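PDB 5BKE: alpha-ketoglutarate-dependent 2,4-dichlorophenoxyacetate dioxygenase from Bradyrhizobium diazoefficiens, which probably catalyses the iron- and 2-oxoglutarate-dependent oxidation of aryloxyalkanoate herbicides, as a member of the TfdA dioxygenase family. Local coordinates for residues Gly14-Leu19 with Leu43-Gln48; Ser128-Arg133 with His247-His252. All coordinates share one frame; numbering follows the deposited sequence.

Interaction 1 (Gly14-Leu19 with Leu43-Gln48); sequences GQVSGL and LVFHDQ
Q15 holds CG anti to its backbone nitrogen (chi1 -177°) and runs on extended, which carries its amide across to the ring of H46. F45 turns the other way about its first torsion: CG stands beside the backbone nitrogen (chi1 -66°), and the ring lies alongside V16. Both pairs flank the parallel strand pair of a beta-alpha-beta crossover, strand 14-17, helix 27-40, strand 42-45. The two strands lie side by side in the mixed sheet of this TauD/TfdA-type fold. Two backbone bonds hold them together. V44 N gives to G14 O at 2.9 Å, and V16 N gives to V44 O at 2.9 Å with an almost straight N-H...O angle of 176°.

L43, V16 and F45 share one face, where helix 27-40 packs on L43 and L19. There V16 CB sits over one face of the F45 ring, offset toward its rim, in a CH-pi contact of 3.9 Å to the centroid. L19 CD1 meets the same ring at its edge, 3.9 Å from F45 CE2. Q15 and V44 point to the opposite face. The Q15 amide stands nearly upright to the H46 ring, and H46 NE2 gives a weak hydrogen bond to Q15 OE1. H46 ND1 is hydrogen-bonded to D253 OD1. Beyond the strands, Q48 bends at chi2, its OE1 accepts from L21 N, and its NE2 donates to L19 O at 3.0 Å.

Interaction 2 (Ser128-Arg133 with His247-His252); sequences SLLSAR and HKWKLH. With OGA (N-oxalylglycine), chain O.
A loop leans here on the end of a sheet strand: W249 packs on L130 and A132 at the N-oxalylglycine pocket, of which L130 is a part. Strand 127-132 belongs to the mixed sheet of the double-stranded beta-helix core expected of this cupin-clan dioxygenase. Segment 247-252 starts at the last residue of strand 244-247 and runs through the loop that leads to strand 254-258. The end-to-end directions of the touching parts are 72° apart. A single backbone hydrogen bond joins them, and the rest is mostly side-chain contact.

L130 and W249 cross at about a right angle. L130 CD2 lies 3.6 Å from W249 CZ2, on the six-membered part of the indole. The first torsion of L130 sets CG opposite its backbone nitrogen (chi1 -165°), and its two methyls divide the work. CD2 meets the tryptophan, while CD1 approaches the ligand, 3.8 Å from O2 of N-oxalylglycine. A132 CB comes obliquely to the same indole, 3.7 Å from W249 CE3. H247 CD2 rests over the centre of one indole face. W249 NE1 is hydrogen-bonded to T142, which also bonds the ligand, and this helps fix the rotation of the ring.

At the strand end, R133 NE donates to S131 OG at 2.8 Å, in the guanidinium plane, and NH1 forms a salt bridge with D52. L251 CD1 reaches the backbone at R133 O. The hydrogen bond across the contact runs from H252 N to A132 O, 3.0 Å long and bent to 142° at the hydrogen.

How the interactions relate
From the N terminus, interaction 1 comes first. It closes the crossover through helix 27-40 by pairing 14-19 with 43-48. Interaction 2 opens later and closes a much longer loop, with 113 residues between 128-133 and 247-252. The two are in series and neither nests nor crosses. Strand 254-258, which follows 247-252, lies in the mixed sheet between strands 42-45 and 127-132, so both contacts reach one sheet. Their centres are 11 Å apart, and they touch directly. Q48 N and H252 O are 2.7 Å apart, a probable hydrogen bond, and V44 CG1 packs on H247 CE1. Together they tie the N-terminal crossover to strand 127-132 and the loop before strand 254-258, next to the ligand pocket.

Interaction 1 (Gly14-Leu19 with Leu43-Gln48)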
loop_
_atom_site.group_PDB
_atom_site.type_symbol
_atom_site.label_atom_id
_atom_site.label_comp_id
_atom_site.label_asym_id
_atom_site.label_seq_id
_atom_site.Cartn_x
_atom_site.Cartn_y
_atom_site.Cartn_z
ATOM N N GLY C 14 -27.663 17.929 7.017
ATOM C CA GLY C 14 -28.099 18.289 5.674
ATOM C C GLY C 14 -29.166 19.367 5.632
ATOM O O GLY C 14 -30.081 19.398 6.467
ATOM N N GLN C 15 -29.049 20.256 4.649
ATOM C CA GLN C 15 -30.074 21.260 4.378
ATOM C C GLN C 15 -30.949 20.751 3.252
ATOM O O GLN C 15 -30.449 20.374 2.186
ATOM C CB GLN C 15 -29.452 22.612 4.015
ATOM C CG GLN C 15 -30.466 23.724 3.781
ATOM C CD GLN C 15 -29.819 25.089 3.650
ATOM O OE1 GLN C 15 -29.245 25.618 4.607
ATOM N NE2 GLN C 15 -29.923 25.676 2.468
ATOM N N VAL C 16 -32.257 20.734 3.498
ATOM C CA VAL C 16 -33.209 20.185 2.533
ATOM C C VAL C 16 -34.018 21.288 1.860
ATOM O O VAL C 16 -34.531 22.185 2.525
ATOM C CB VAL C 16 -34.164 19.162 3.188
ATOM C CG1 VAL C 16 -34.986 18.450 2.130
ATOM C CG2 VAL C 16 -33.389 18.145 4.013
ATOM N N SER C 17 -34.156 21.199 0.544
ATOM C CA SER C 17 -34.987 22.143 -0.203
ATOM C C SER C 17 -35.926 21.408 -1.145
ATOM O O SER C 17 -35.699 20.242 -1.460
ATOM C CB SER C 17 -34.108 23.149 -0.969
ATOM O OG SER C 17 -33.175 22.469 -1.788
ATOM N N GLY C 18 -36.990 22.083 -1.572
ATOM C CA GLY C 18 -37.917 21.527 -2.555
ATOM C C GLY C 18 -39.125 20.821 -1.952
ATOM O O GLY C 18 -39.966 20.326 -2.689
ATOM N N LEU C 19 -39.211 20.772 -0.620
ATOM C CA LEU C 19 -40.365 20.156 0.056
ATOM C C LEU C 19 -41.199 21.178 0.807
ATOM O O LEU C 19 -40.667 22.051 1.488
ATOM C CB LEU C 19 -39.933 19.048 1.023
ATOM C CG LEU C 19 -39.229 17.788 0.518
ATOM C CD1 LEU C 19 -38.938 16.893 1.710
ATOM C CD2 LEU C 19 -40.025 17.018 -0.525
ATOM N N LEU C 43 -31.453 17.393 9.982
ATOM C CA LEU C 43 -31.937 18.006 8.760
ATOM C C LEU C 43 -32.513 19.384 9.045
ATOM O O LEU C 43 -33.201 19.581 10.046
ATOM C CB LEU C 43 -32.957 17.105 8.049
ATOM C CG LEU C 43 -32.494 15.758 7.473
ATOM C CD1 LEU C 43 -33.664 15.077 6.770
ATOM C CD2 LEU C 43 -31.281 15.882 6.537
ATOM N N VAL C 44 -32.210 20.331 8.155
ATOM C CA VAL C 44 -32.593 21.738 8.292
ATOM C C VAL C 44 -33.501 22.086 7.117
ATOM O O VAL C 44 -33.132 21.890 5.963
ATOM C CB VAL C 44 -31.342 22.661 8.306
ATOM C CG1 VAL C 44 -31.728 24.143 8.336
ATOM C CG2 VAL C 44 -30.431 22.324 9.483
ATOM N N PHE C 45 -34.706 22.560 7.418
ATOM C CA PHE C 45 -35.648 23.010 6.398
ATOM C C PHE C 45 -35.867 24.483 6.684
ATOM O O PHE C 45 -36.151 24.852 7.824
ATOM C CB PHE C 45 -37.002 22.286 6.505
ATOM C CG PHE C 45 -36.959 20.801 6.213
ATOM C CD1 PHE C 45 -36.477 19.887 7.163
ATOM C CD2 PHE C 45 -37.473 20.303 5.011
ATOM C CE1 PHE C 45 -36.466 18.522 6.898
ATOM C CE2 PHE C 45 -37.464 18.934 4.742
ATOM C CZ PHE C 45 -36.954 18.044 5.687
ATOM N N HIS C 46 -35.748 25.323 5.662
ATOM C CA HIS C 46 -36.053 26.752 5.807
ATOM C C HIS C 46 -37.478 27.061 5.322
ATOM O O HIS C 46 -38.033 26.320 4.509
ATOM C CB HIS C 46 -35.008 27.620 5.070
ATOM C CG HIS C 46 -33.616 27.481 5.609
ATOM N ND1 HIS C 46 -33.272 27.854 6.890
ATOM C CD2 HIS C 46 -32.481 27.009 5.040
ATOM C CE1 HIS C 46 -31.986 27.621 7.088
ATOM N NE2 HIS C 46 -31.481 27.112 5.979
ATOM N N ASP C 47 -38.054 28.155 5.829
ATOM C CA ASP C 47 -39.359 28.669 5.366
ATOM C C ASP C 47 -40.451 27.596 5.384
ATOM O O ASP C 47 -41.049 27.268 4.356
ATOM C CB ASP C 47 -39.239 29.312 3.966
ATOM C CG ASP C 47 -38.095 30.309 3.873
ATOM O OD1 ASP C 47 -38.188 31.383 4.512
ATOM O OD2 ASP C 47 -37.099 30.014 3.162
ATOM N N GLN C 48 -40.679 27.027 6.563
ATOM C CA GLN C 48 -41.738 26.041 6.732
ATOM C C GLN C 48 -42.773 26.587 7.707
ATOM O O GLN C 48 -42.764 26.254 8.895
ATOM C CB GLN C 48 -41.172 24.682 7.161
ATOM C CG GLN C 48 -40.179 24.062 6.181
ATOM C CD GLN C 48 -40.751 23.750 4.804
ATOM O OE1 GLN C 48 -41.947 23.509 4.643
ATOM N NE2 GLN C 48 -39.881 23.747 3.795
#

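Interaction 2 (Ser128-Arg133 with His247-His252)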
loop_
_atom_site.group_PDB
_atom_site.type_symbol
_atom_site.label_atom_id
_atom_site.label_comp_id
_atom_site.label_asym_id
_atom_site.label_seq_id
_atom_site.Cartn_x
_atom_site.Cartn_y
_atom_site.Cartn_z
ATOM N N SER C 128 -36.839 13.975 16.780
ATOM C CA SER C 128 -37.447 15.200 17.285
ATOM C C SER C 128 -37.489 16.261 16.189
ATOM O O SER C 128 -36.515 16.434 15.440
ATOM C CB SER C 128 -36.662 15.740 18.465
ATOM O OG SER C 128 -36.628 14.823 19.542
ATOM N N LEU C 129 -38.605 16.981 16.109
ATOM C CA LEU C 129 -38.828 17.962 15.034
ATOM C C LEU C 129 -39.189 19.327 15.615
ATOM O O LEU C 129 -40.275 19.491 16.174
ATOM C CB LEU C 129 -39.932 17.480 14.088
ATOM C CG LEU C 129 -39.736 16.174 13.317
ATOM C CD1 LEU C 129 -40.016 14.916 14.135
ATOM C CD2 LEU C 129 -40.626 16.211 12.093
ATOM N N LEU C 130 -38.291 20.303 15.460
ATOM C CA LEU C 130 -38.444 21.615 16.092
ATOM C C LEU C 130 -38.754 22.753 15.116
ATOM O O LEU C 130 -37.992 23.020 14.175
ATOM C CB LEU C 130 -37.209 21.945 16.935
ATOM C CG LEU C 130 -37.308 23.083 17.953
ATOM C CD1 LEU C 130 -38.325 22.749 19.032
ATOM C CD2 LEU C 130 -35.951 23.355 18.581
ATOM N N SER C 131 -39.880 23.419 15.371
ATOM C CA SER C 131 -40.372 24.515 14.543
ATOM C C SER C 131 -40.245 25.849 15.282
ATOM O O SER C 131 -40.606 25.953 16.457
ATOM C CB SER C 131 -41.814 24.232 14.140
ATOM O OG SER C 131 -42.429 25.335 13.518
ATOM N N ALA C 132 -39.690 26.848 14.590
ATOM C CA ALA C 132 -39.486 28.197 15.143
ATOM C C ALA C 132 -40.674 29.106 14.810
ATOM O O ALA C 132 -40.850 29.526 13.660
ATOM C CB ALA C 132 -38.183 28.795 14.623
ATOM N N ARG C 133 -41.490 29.397 15.819
ATOM C CA ARG C 133 -42.724 30.161 15.614
ATOM C C ARG C 133 -42.536 31.635 15.937
ATOM O O ARG C 133 -43.036 32.494 15.208
ATOM C CB ARG C 133 -43.888 29.554 16.406
ATOM C CG ARG C 133 -44.126 28.072 16.138
ATOM C CD ARG C 133 -44.485 27.772 14.686
ATOM N NE ARG C 133 -44.826 26.361 14.517
ATOM C CZ ARG C 133 -46.035 25.840 14.735
ATOM N NH1 ARG C 133 -46.229 24.537 14.566
ATOM N NH2 ARG C 133 -47.047 26.616 15.132
ATOM N N HIS C 247 -26.679 25.914 14.865
ATOM C CA HIS C 247 -27.836 26.423 14.135
ATOM C C HIS C 247 -28.252 27.793 14.649
ATOM O O HIS C 247 -28.563 27.959 15.839
ATOM C CB HIS C 247 -29.037 25.468 14.155
ATOM C CG HIS C 247 -30.136 25.894 13.231
ATOM N ND1 HIS C 247 -30.063 25.729 11.865
ATOM C CD2 HIS C 247 -31.309 26.527 13.468
ATOM C CE1 HIS C 247 -31.158 26.208 11.303
ATOM N NE2 HIS C 247 -31.928 26.703 12.254
ATOM N N LYS C 248 -28.243 28.755 13.724
ATOM C CA LYS C 248 -28.728 30.104 13.936
ATOM C C LYS C 248 -30.148 30.166 13.375
ATOM O O LYS C 248 -30.375 29.921 12.184
ATOM C CB LYS C 248 -27.816 31.095 13.215
ATOM C CG LYS C 248 -27.883 32.521 13.727
ATOM C CD LYS C 248 -27.580 33.520 12.608
ATOM C CE LYS C 248 -26.992 34.824 13.139
ATOM N NZ LYS C 248 -27.850 35.457 14.186
ATOM N N TRP C 249 -31.103 30.486 14.244
ATOM C CA TRP C 249 -32.530 30.377 13.908
ATOM C C TRP C 249 -33.060 31.505 13.020
ATOM O O TRP C 249 -32.791 32.685 13.261
ATOM C CB TRP C 249 -33.359 30.289 15.191
ATOM C CG TRP C 249 -33.225 28.984 15.897
ATOM C CD1 TRP C 249 -32.465 28.722 17.000
ATOM C CD2 TRP C 249 -33.862 27.753 15.544
ATOM N NE1 TRP C 249 -32.593 27.401 17.359
ATOM C CE2 TRP C 249 -33.450 26.786 16.487
ATOM C CE3 TRP C 249 -34.762 27.378 14.530
ATOM C CZ2 TRP C 249 -33.889 25.450 16.438
ATOM C CZ3 TRP C 249 -35.214 26.052 14.485
ATOM C CH2 TRP C 249 -34.772 25.104 15.435
ATOM N N LYS C 250 -33.810 31.124 11.993
ATOM C CA LYS C 250 -34.649 32.053 11.238
ATOM C C LYS C 250 -36.099 31.648 11.435
ATOM O O LYS C 250 -36.395 30.466 11.660
ATOM C CB LYS C 250 -34.304 32.052 9.739
ATOM C CG LYS C 250 -32.946 32.650 9.387
ATOM C CD LYS C 250 -32.553 32.278 7.958
ATOM C CE LYS C 250 -31.043 32.134 7.790
ATOM N NZ LYS C 250 -30.340 33.447 7.898
ATOM N N LEU C 251 -36.989 32.636 11.330
ATOM C CA LEU C 251 -38.430 32.444 11.435
ATOM C C LEU C 251 -38.947 31.361 10.494
ATOM O O LEU C 251 -38.626 31.363 9.304
ATOM C CB LEU C 251 -39.159 33.772 11.184
ATOM C CG LEU C 251 -40.689 33.814 11.316
ATOM C CD1 LEU C 251 -41.146 33.332 12.687
ATOM C CD2 LEU C 251 -41.187 35.224 11.049
ATOM N N HIS C 252 -39.737 30.439 11.053
ATOM C CA HIS C 252 -40.269 29.261 10.345
ATOM C C HIS C 252 -39.238 28.231 9.855
ATOM O O HIS C 252 -39.535 27.446 8.954
ATOM C CB HIS C 252 -41.228 29.650 9.202
ATOM C CG HIS C 252 -42.311 30.600 9.610
ATOM N ND1 HIS C 252 -42.718 31.646 8.810
ATOM C CD2 HIS C 252 -43.065 30.671 10.735
ATOM C CE1 HIS C 252 -43.683 32.313 9.418
ATOM N NE2 HIS C 252 -43.910 31.743 10.588
HETATM C C1 OGA O . -35.843 20.181 22.339
HETATM C C2 OGA O . -34.748 21.057 22.696
HETATM C C4 OGA O . -33.762 23.294 22.429
HETATM C C5 OGA O . -34.268 24.597 21.875
HETATM O O1 OGA O . -35.688 18.953 22.548
HETATM O O2 OGA O . -36.860 20.678 21.807
HETATM O "O2'" OGA O . -33.929 20.656 23.518
HETATM O O3 OGA O . -35.356 25.024 22.327
HETATM N N1 OGA O . -34.685 22.227 22.075
HETATM O O4 OGA O . -33.598 25.178 20.990
#